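Local coordinates for protein guanylate kinase (Stenotrophomonas maltophilia, PDB 6WCT) that catalyses transfer of a phosphate from ATP to GMP, giving GDP and ADP, and so probably serves the recycling of GMP, at residues A91-D96 and E118-G123; T136-P141 and N177-V182. All blocks are in the same frame, centred on the assembly; numbering follows the deposited sequence.

Contact 1 of 2, residues A91-D96 and E118-G123; sequences AWVHGD and EIDWQG. With 5GP (guanosine-5'-monophosphate), chain E.
The guanine pocket of guanylate kinase is walled by the end of strand 87-93, with A91 and V93, and by the N-terminal end of helix 121-130, with D120 and G123. The one hydrogen bond between the segments runs from Q122 NE2, in the first helical turn, to W92 O (3.0 Å, 160° at the hydrogen); the donor stands above the carbonyl plane, the acceptor close to the amide plane. The same nitrogen gives its other bond to D120 OD2 on the syn side of the carboxylate (2.7 Å), so two acceptors fix the amide's rotation.

D120, the N-cap residue, has its CG between the backbone N and the carbonyl carbon (chi1 84°), which lets OD1 take G123 N from above the carboxylate plane at 2.8 Å, with a weaker bond from Q122 N to OD2. OD1 also accepts from N2 of GMP at 2.9 Å, tying base recognition to the helix start. A91 CB makes an apolar contact with Q122 CB (3.8 Å), whereas V93 meets polar groups, CG2 beside the D120 carboxylate and CG1 3.5 Å from O4' of the ribose. From the loop before the helix, I119 CG2 lies 3.5 Å from C6 of the base.

Contact 2 of 2, residues T136-P141 and N177-V182; sequences TVFILP and NEFDYV
F138 and F179 form the apolar centre, a T-shaped pair in which the edge of F138 points at the face of F179, centroids 5.2 Å apart and planes at 69°. CD2 of F138 does the touching, 3.7 Å from F179 CE1 and offset toward the rim of that ring. CG of F138 lies anti to its backbone N (chi1 -156°), which brings its CD2 edge up to the face of F179. R128 makes a cation-pi contact with F179, and P30 packs on F138. On the face of the sheet that carries F138, L140 CD1 reaches V182 CG1 at 3.9 Å; on the other, V137 CG1 lies against Y181 CB, with I198 of helix 188-203 touching both residues.

These contacts flank the parallel pairing of strand 135-140 with strand 181-184, within this chain the outermost strand in the five-stranded sheet of the P-loop kinase core. F138 N donates to Y181 O at 2.9 Å, and Y181 N donates to T136 O at 3.2 Å in the carbonyl plane. At the polar edge D180 N binds T136 OG1 at 3.1 Å, while T136 N reaches the anti side of D180 OD2 at 3.1 Å. F179 O and V182 O accept from R206 and Q209 of the second subunit. T136 and D180 thus bond each other's backbone amide through their side chains, a reciprocal arrangement that sets where strand 181-184 starts beside strand 135-140.

Overall arrangement
From the N terminus, strand 24-28 and the P-loop begin the core before the chain runs out to the four-stranded mixed sheet. There 91-96 opens contact 1, which closes at 118-123 after strand 96-101 of the same mixed sheet, helix 106-110 and the return to the core on strand 114-117, joining the GMP-binding sheet to the core. Helix 121-130 then leads to strand 135-140, where contact 2 opens; it closes at 177-182 after an excursion that is largely helical, adding strand 181-184 to the parallel sheet. The two loops follow in series and neither nest nor cross. Their centres are 16 Å apart, yet they touch where W121 CA packs 4.3 Å from F179 CZ.

Contact 1 of 2, residues A91-D96 and E118-G123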
loop_
_atom_site.group_PDB
_atom_site.type_symbol
_atom_site.label_atom_id
_atom_site.label_comp_id
_atom_site.label_asym_id
_atom_site.label_seq_id
_atom_site.Cartn_x
_atom_site.Cartn_y
_atom_site.Cartn_z
ATOM N N ALA A 91 -2.059 -7.408 -26.491
ATOM C CA ALA A 91 -0.763 -8.047 -26.574
ATOM C C ALA A 91 -0.929 -9.462 -27.093
ATOM O O ALA A 91 -1.979 -10.090 -26.943
ATOM C CB ALA A 91 -0.059 -8.041 -25.217
ATOM N N TRP A 92 0.147 -9.952 -27.682
ATOM C CA TRP A 92 0.265 -11.328 -28.129
ATOM C C TRP A 92 0.740 -12.122 -26.929
ATOM O O TRP A 92 1.891 -11.987 -26.502
ATOM C CB TRP A 92 1.245 -11.405 -29.298
ATOM C CG TRP A 92 1.331 -12.720 -30.018
ATOM C CD1 TRP A 92 2.339 -13.630 -29.937
ATOM C CD2 TRP A 92 0.371 -13.263 -30.944
ATOM N NE1 TRP A 92 2.073 -14.707 -30.756
ATOM C CE2 TRP A 92 0.869 -14.508 -31.381
ATOM C CE3 TRP A 92 -0.863 -12.821 -31.435
ATOM C CZ2 TRP A 92 0.181 -15.316 -32.292
ATOM C CZ3 TRP A 92 -1.547 -13.626 -32.343
ATOM C CH2 TRP A 92 -1.021 -14.858 -32.760
ATOM N N VAL A 93 -0.143 -12.932 -26.365
ATOM C CA VAL A 93 0.123 -13.598 -25.100
ATOM C C VAL A 93 0.107 -15.085 -25.389
ATOM O O VAL A 93 -0.947 -15.652 -25.713
ATOM C CB VAL A 93 -0.919 -13.229 -24.030
ATOM C CG1 VAL A 93 -0.664 -13.992 -22.734
ATOM C CG2 VAL A 93 -0.926 -11.731 -23.795
ATOM N N HIS A 94 1.277 -15.713 -25.293
ATOM C CA HIS A 94 1.404 -17.159 -25.437
ATOM C C HIS A 94 0.778 -17.654 -26.742
ATOM O O HIS A 94 0.124 -18.697 -26.790
ATOM C CB HIS A 94 0.795 -17.830 -24.212
ATOM C CG HIS A 94 1.340 -17.277 -22.932
ATOM N ND1 HIS A 94 2.617 -16.760 -22.839
ATOM C CD2 HIS A 94 0.764 -17.085 -21.721
ATOM C CE1 HIS A 94 2.820 -16.319 -21.610
ATOM N NE2 HIS A 94 1.712 -16.502 -20.912
ATOM N N GLY A 95 1.020 -16.907 -27.821
ATOM C CA GLY A 95 0.567 -17.268 -29.155
ATOM C C GLY A 95 -0.881 -16.975 -29.493
ATOM O O GLY A 95 -1.391 -17.512 -30.482
ATOM N N ASP A 96 -1.548 -16.103 -28.737
ATOM C CA ASP A 96 -2.884 -15.640 -29.090
ATOM C C ASP A 96 -3.025 -14.193 -28.646
ATOM O O ASP A 96 -2.258 -13.703 -27.818
ATOM C CB ASP A 96 -3.981 -16.492 -28.440
ATOM C CG ASP A 96 -4.118 -17.868 -29.072
ATOM O OD1 ASP A 96 -4.638 -17.973 -30.213
ATOM O OD2 ASP A 96 -3.697 -18.850 -28.411
ATOM N N GLU A 118 -6.965 -7.581 -15.230
ATOM C CA GLU A 118 -6.207 -8.813 -15.005
ATOM C C GLU A 118 -5.465 -9.094 -16.302
ATOM O O GLU A 118 -6.011 -9.707 -17.220
ATOM C CB GLU A 118 -7.118 -9.975 -14.623
ATOM C CG GLU A 118 -7.876 -9.711 -13.355
ATOM C CD GLU A 118 -8.761 -10.887 -12.914
ATOM O OE1 GLU A 118 -9.799 -10.627 -12.297
ATOM O OE2 GLU A 118 -8.438 -12.053 -13.205
ATOM N N ILE A 119 -4.220 -8.610 -16.398
ATOM C CA ILE A 119 -3.496 -8.653 -17.664
ATOM C C ILE A 119 -2.041 -9.034 -17.442
ATOM O O ILE A 119 -1.517 -8.945 -16.333
ATOM C CB ILE A 119 -3.590 -7.301 -18.393
ATOM C CG1 ILE A 119 -2.889 -6.235 -17.558
ATOM C CG2 ILE A 119 -5.099 -6.942 -18.656
ATOM C CD1 ILE A 119 -2.963 -4.825 -18.165
ATOM N N ASP A 120 -1.370 -9.415 -18.526
ATOM C CA ASP A 120 -0.007 -9.906 -18.405
ATOM C C ASP A 120 0.960 -8.729 -18.299
ATOM O O ASP A 120 0.560 -7.558 -18.240
ATOM C CB ASP A 120 0.350 -10.810 -19.585
ATOM C CG ASP A 120 0.824 -10.027 -20.802
ATOM O OD1 ASP A 120 0.219 -8.976 -21.085
ATOM O OD2 ASP A 120 1.817 -10.445 -21.458
ATOM N N TRP A 121 2.254 -9.043 -18.238
ATOM C CA TRP A 121 3.243 -7.990 -18.067
ATOM C C TRP A 121 3.314 -7.081 -19.277
ATOM O O TRP A 121 3.582 -5.884 -19.122
ATOM C CB TRP A 121 4.616 -8.584 -17.780
ATOM C CG TRP A 121 5.217 -9.436 -18.878
ATOM C CD1 TRP A 121 5.102 -10.786 -19.014
ATOM C CD2 TRP A 121 6.031 -8.990 -19.981
ATOM N NE1 TRP A 121 5.793 -11.211 -20.124
ATOM C CE2 TRP A 121 6.368 -10.130 -20.737
ATOM C CE3 TRP A 121 6.492 -7.744 -20.402
ATOM C CZ2 TRP A 121 7.168 -10.066 -21.884
ATOM C CZ3 TRP A 121 7.283 -7.676 -21.569
ATOM C CH2 TRP A 121 7.603 -8.830 -22.289
ATOM N N GLN A 122 3.125 -7.636 -20.482
ATOM C CA GLN A 122 3.152 -6.816 -21.690
ATOM C C GLN A 122 2.036 -5.793 -21.649
ATOM O O GLN A 122 2.242 -4.617 -21.954
ATOM C CB GLN A 122 3.012 -7.690 -22.932
ATOM C CG GLN A 122 4.084 -8.714 -23.129
ATOM C CD GLN A 122 3.727 -9.671 -24.243
ATOM O OE1 GLN A 122 4.268 -9.587 -25.344
ATOM N NE2 GLN A 122 2.793 -10.586 -23.965
ATOM N N GLY A 123 0.829 -6.239 -21.293
ATOM C CA GLY A 123 -0.272 -5.308 -21.149
ATOM C C GLY A 123 -0.027 -4.300 -20.044
ATOM O O GLY A 123 -0.255 -3.102 -20.232
HETATM P P 5GP E . -5.098 -17.346 -19.897
HETATM O O1P 5GP E . -6.528 -17.052 -19.517
HETATM O O2P 5GP E . -4.502 -18.602 -19.264
HETATM O O3P 5GP E . -4.835 -17.371 -21.383
HETATM O "O5'" 5GP E . -4.227 -16.127 -19.413
HETATM C "C5'" 5GP E . -2.938 -15.906 -19.949
HETATM C "C4'" 5GP E . -2.421 -14.570 -19.510
HETATM O "O4'" 5GP E . -3.070 -13.533 -20.292
HETATM C "C3'" 5GP E . -2.710 -14.232 -18.035
HETATM O "O3'" 5GP E . -1.567 -13.632 -17.439
HETATM C "C2'" 5GP E . -3.797 -13.172 -18.131
HETATM O "O2'" 5GP E . -3.837 -12.265 -17.052
HETATM C "C1'" 5GP E . -3.417 -12.487 -19.429
HETATM N N9 5GP E . -4.491 -11.703 -20.015
HETATM C C8 5GP E . -5.834 -11.875 -19.800
HETATM N N7 5GP E . -6.561 -10.906 -20.288
HETATM C C5 5GP E . -5.642 -10.051 -20.874
HETATM C C6 5GP E . -5.821 -8.811 -21.512
HETATM O O6 5GP E . -6.888 -8.224 -21.682
HETATM N N1 5GP E . -4.622 -8.249 -21.917
HETATM C C2 5GP E . -3.386 -8.815 -21.725
HETATM N N2 5GP E . -2.322 -8.123 -22.155
HETATM N N3 5GP E . -3.207 -9.987 -21.125
HETATM C C4 5GP E . -4.363 -10.541 -20.723
#

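Contact 2 of 2, residues T136-P141 and N177-V182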
loop_
_atom_site.group_PDB
_atom_site.type_symbol
_atom_site.label_atom_id
_atom_site.label_comp_id
_atom_site.label_asym_id
_atom_site.label_seq_id
_atom_site.Cartn_x
_atom_site.Cartn_y
_atom_site.Cartn_z
ATOM N N THR A 136 -0.216 -1.544 -9.343
ATOM C CA THR A 136 0.004 -2.851 -9.970
ATOM C C THR A 136 0.461 -3.876 -8.933
ATOM O O THR A 136 1.326 -3.583 -8.108
ATOM C CB THR A 136 1.015 -2.748 -11.118
ATOM O OG1 THR A 136 2.289 -2.401 -10.588
ATOM C CG2 THR A 136 0.599 -1.640 -12.148
ATOM N N VAL A 137 -0.140 -5.068 -8.977
ATOM C CA VAL A 137 0.087 -6.137 -8.008
ATOM C C VAL A 137 0.402 -7.433 -8.749
ATOM O O VAL A 137 -0.293 -7.788 -9.703
ATOM C CB VAL A 137 -1.146 -6.358 -7.107
ATOM C CG1 VAL A 137 -0.850 -7.445 -6.043
ATOM C CG2 VAL A 137 -1.643 -5.029 -6.489
ATOM N N PHE A 138 1.405 -8.177 -8.279
ATOM C CA PHE A 138 1.689 -9.485 -8.854
ATOM C C PHE A 138 1.425 -10.565 -7.816
ATOM O O PHE A 138 1.819 -10.434 -6.654
ATOM C CB PHE A 138 3.137 -9.621 -9.357
ATOM C CG PHE A 138 3.291 -10.678 -10.429
ATOM C CD1 PHE A 138 3.458 -12.006 -10.096
ATOM C CD2 PHE A 138 3.233 -10.336 -11.771
ATOM C CE1 PHE A 138 3.571 -12.971 -11.084
ATOM C CE2 PHE A 138 3.351 -11.294 -12.760
ATOM C CZ PHE A 138 3.517 -12.614 -12.416
ATOM N N ILE A 139 0.754 -11.633 -8.237
ATOM C CA ILE A 139 0.419 -12.732 -7.332
ATOM C C ILE A 139 1.223 -13.941 -7.767
ATOM O O ILE A 139 1.170 -14.351 -8.934
ATOM C CB ILE A 139 -1.093 -13.009 -7.294
ATOM C CG1 ILE A 139 -1.820 -11.748 -6.787
ATOM C CG2 ILE A 139 -1.398 -14.214 -6.421
ATOM C CD1 ILE A 139 -3.312 -11.893 -6.575
ATOM N N LEU A 140 1.999 -14.480 -6.835
ATOM C CA LEU A 140 2.846 -15.630 -7.050
ATOM C C LEU A 140 2.214 -16.854 -6.412
ATOM O O LEU A 140 1.568 -16.742 -5.365
ATOM C CB LEU A 140 4.244 -15.426 -6.449
ATOM C CG LEU A 140 5.155 -14.358 -7.080
ATOM C CD1 LEU A 140 6.502 -14.309 -6.353
ATOM C CD2 LEU A 140 5.350 -14.626 -8.563
ATOM N N PRO A 141 2.365 -18.002 -7.068
ATOM C CA PRO A 141 1.965 -19.262 -6.460
ATOM C C PRO A 141 2.938 -19.651 -5.363
ATOM O O PRO A 141 4.096 -19.212 -5.364
ATOM C CB PRO A 141 2.020 -20.253 -7.639
ATOM C CG PRO A 141 3.062 -19.684 -8.532
ATOM C CD PRO A 141 2.879 -18.185 -8.436
ATOM N N ASN A 177 9.132 -8.272 -11.259
ATOM C CA ASN A 177 9.786 -7.104 -10.685
ATOM C C ASN A 177 9.215 -5.789 -11.192
ATOM O O ASN A 177 9.524 -4.747 -10.613
ATOM C CB ASN A 177 11.290 -7.140 -10.956
ATOM C CG ASN A 177 12.057 -6.266 -10.026
ATOM O OD1 ASN A 177 12.037 -6.461 -8.821
ATOM N ND2 ASN A 177 12.737 -5.262 -10.582
ATOM N N GLU A 178 8.399 -5.796 -12.240
ATOM C CA GLU A 178 7.841 -4.553 -12.752
ATOM C C GLU A 178 6.659 -4.039 -11.931
ATOM O O GLU A 178 6.176 -2.930 -12.195
ATOM C CB GLU A 178 7.440 -4.748 -14.217
ATOM C CG GLU A 178 8.646 -5.041 -15.084
ATOM C CD GLU A 178 8.322 -5.789 -16.353
ATOM O OE1 GLU A 178 7.142 -5.820 -16.740
ATOM O OE2 GLU A 178 9.266 -6.339 -16.974
ATOM N N PHE A 179 6.227 -4.783 -10.917
ATOM C CA PHE A 179 4.999 -4.510 -10.191
ATOM C C PHE A 179 5.277 -3.900 -8.818
ATOM O O PHE A 179 6.339 -4.116 -8.223
ATOM C CB PHE A 179 4.174 -5.801 -10.088
ATOM C CG PHE A 179 3.619 -6.250 -11.425
ATOM C CD1 PHE A 179 4.443 -6.855 -12.370
ATOM C CD2 PHE A 179 2.302 -6.013 -11.763
ATOM C CE1 PHE A 179 3.952 -7.240 -13.611
ATOM C CE2 PHE A 179 1.793 -6.402 -13.014
ATOM C CZ PHE A 179 2.620 -7.007 -13.935
ATOM N N ASP A 180 4.321 -3.091 -8.329
ATOM C CA ASP A 180 4.555 -2.384 -7.062
ATOM C C ASP A 180 4.491 -3.329 -5.866
ATOM O O ASP A 180 5.237 -3.165 -4.888
ATOM C CB ASP A 180 3.535 -1.271 -6.876
ATOM C CG ASP A 180 3.535 -0.282 -8.045
ATOM O OD1 ASP A 180 4.611 0.280 -8.331
ATOM O OD2 ASP A 180 2.459 -0.059 -8.642
ATOM N N TYR A 181 3.583 -4.290 -5.908
ATOM C CA TYR A 181 3.323 -5.177 -4.777
ATOM C C TYR A 181 3.404 -6.610 -5.256
ATOM O O TYR A 181 3.194 -6.895 -6.437
ATOM C CB TYR A 181 1.933 -4.954 -4.157
ATOM C CG TYR A 181 1.758 -3.568 -3.629
ATOM C CD1 TYR A 181 2.135 -3.242 -2.331
ATOM C CD2 TYR A 181 1.245 -2.574 -4.438
ATOM C CE1 TYR A 181 1.990 -1.944 -1.855
ATOM C CE2 TYR A 181 1.089 -1.298 -3.980
ATOM C CZ TYR A 181 1.457 -0.980 -2.693
ATOM O OH TYR A 181 1.300 0.322 -2.279
ATOM N N VAL A 182 3.728 -7.505 -4.324
ATOM C CA VAL A 182 3.795 -8.926 -4.603
ATOM C C VAL A 182 3.030 -9.624 -3.496
ATOM O O VAL A 182 3.257 -9.337 -2.319
ATOM C CB VAL A 182 5.252 -9.418 -4.690
ATOM C CG1 VAL A 182 5.306 -10.924 -4.841
ATOM C CG2 VAL A 182 5.966 -8.729 -5.891
#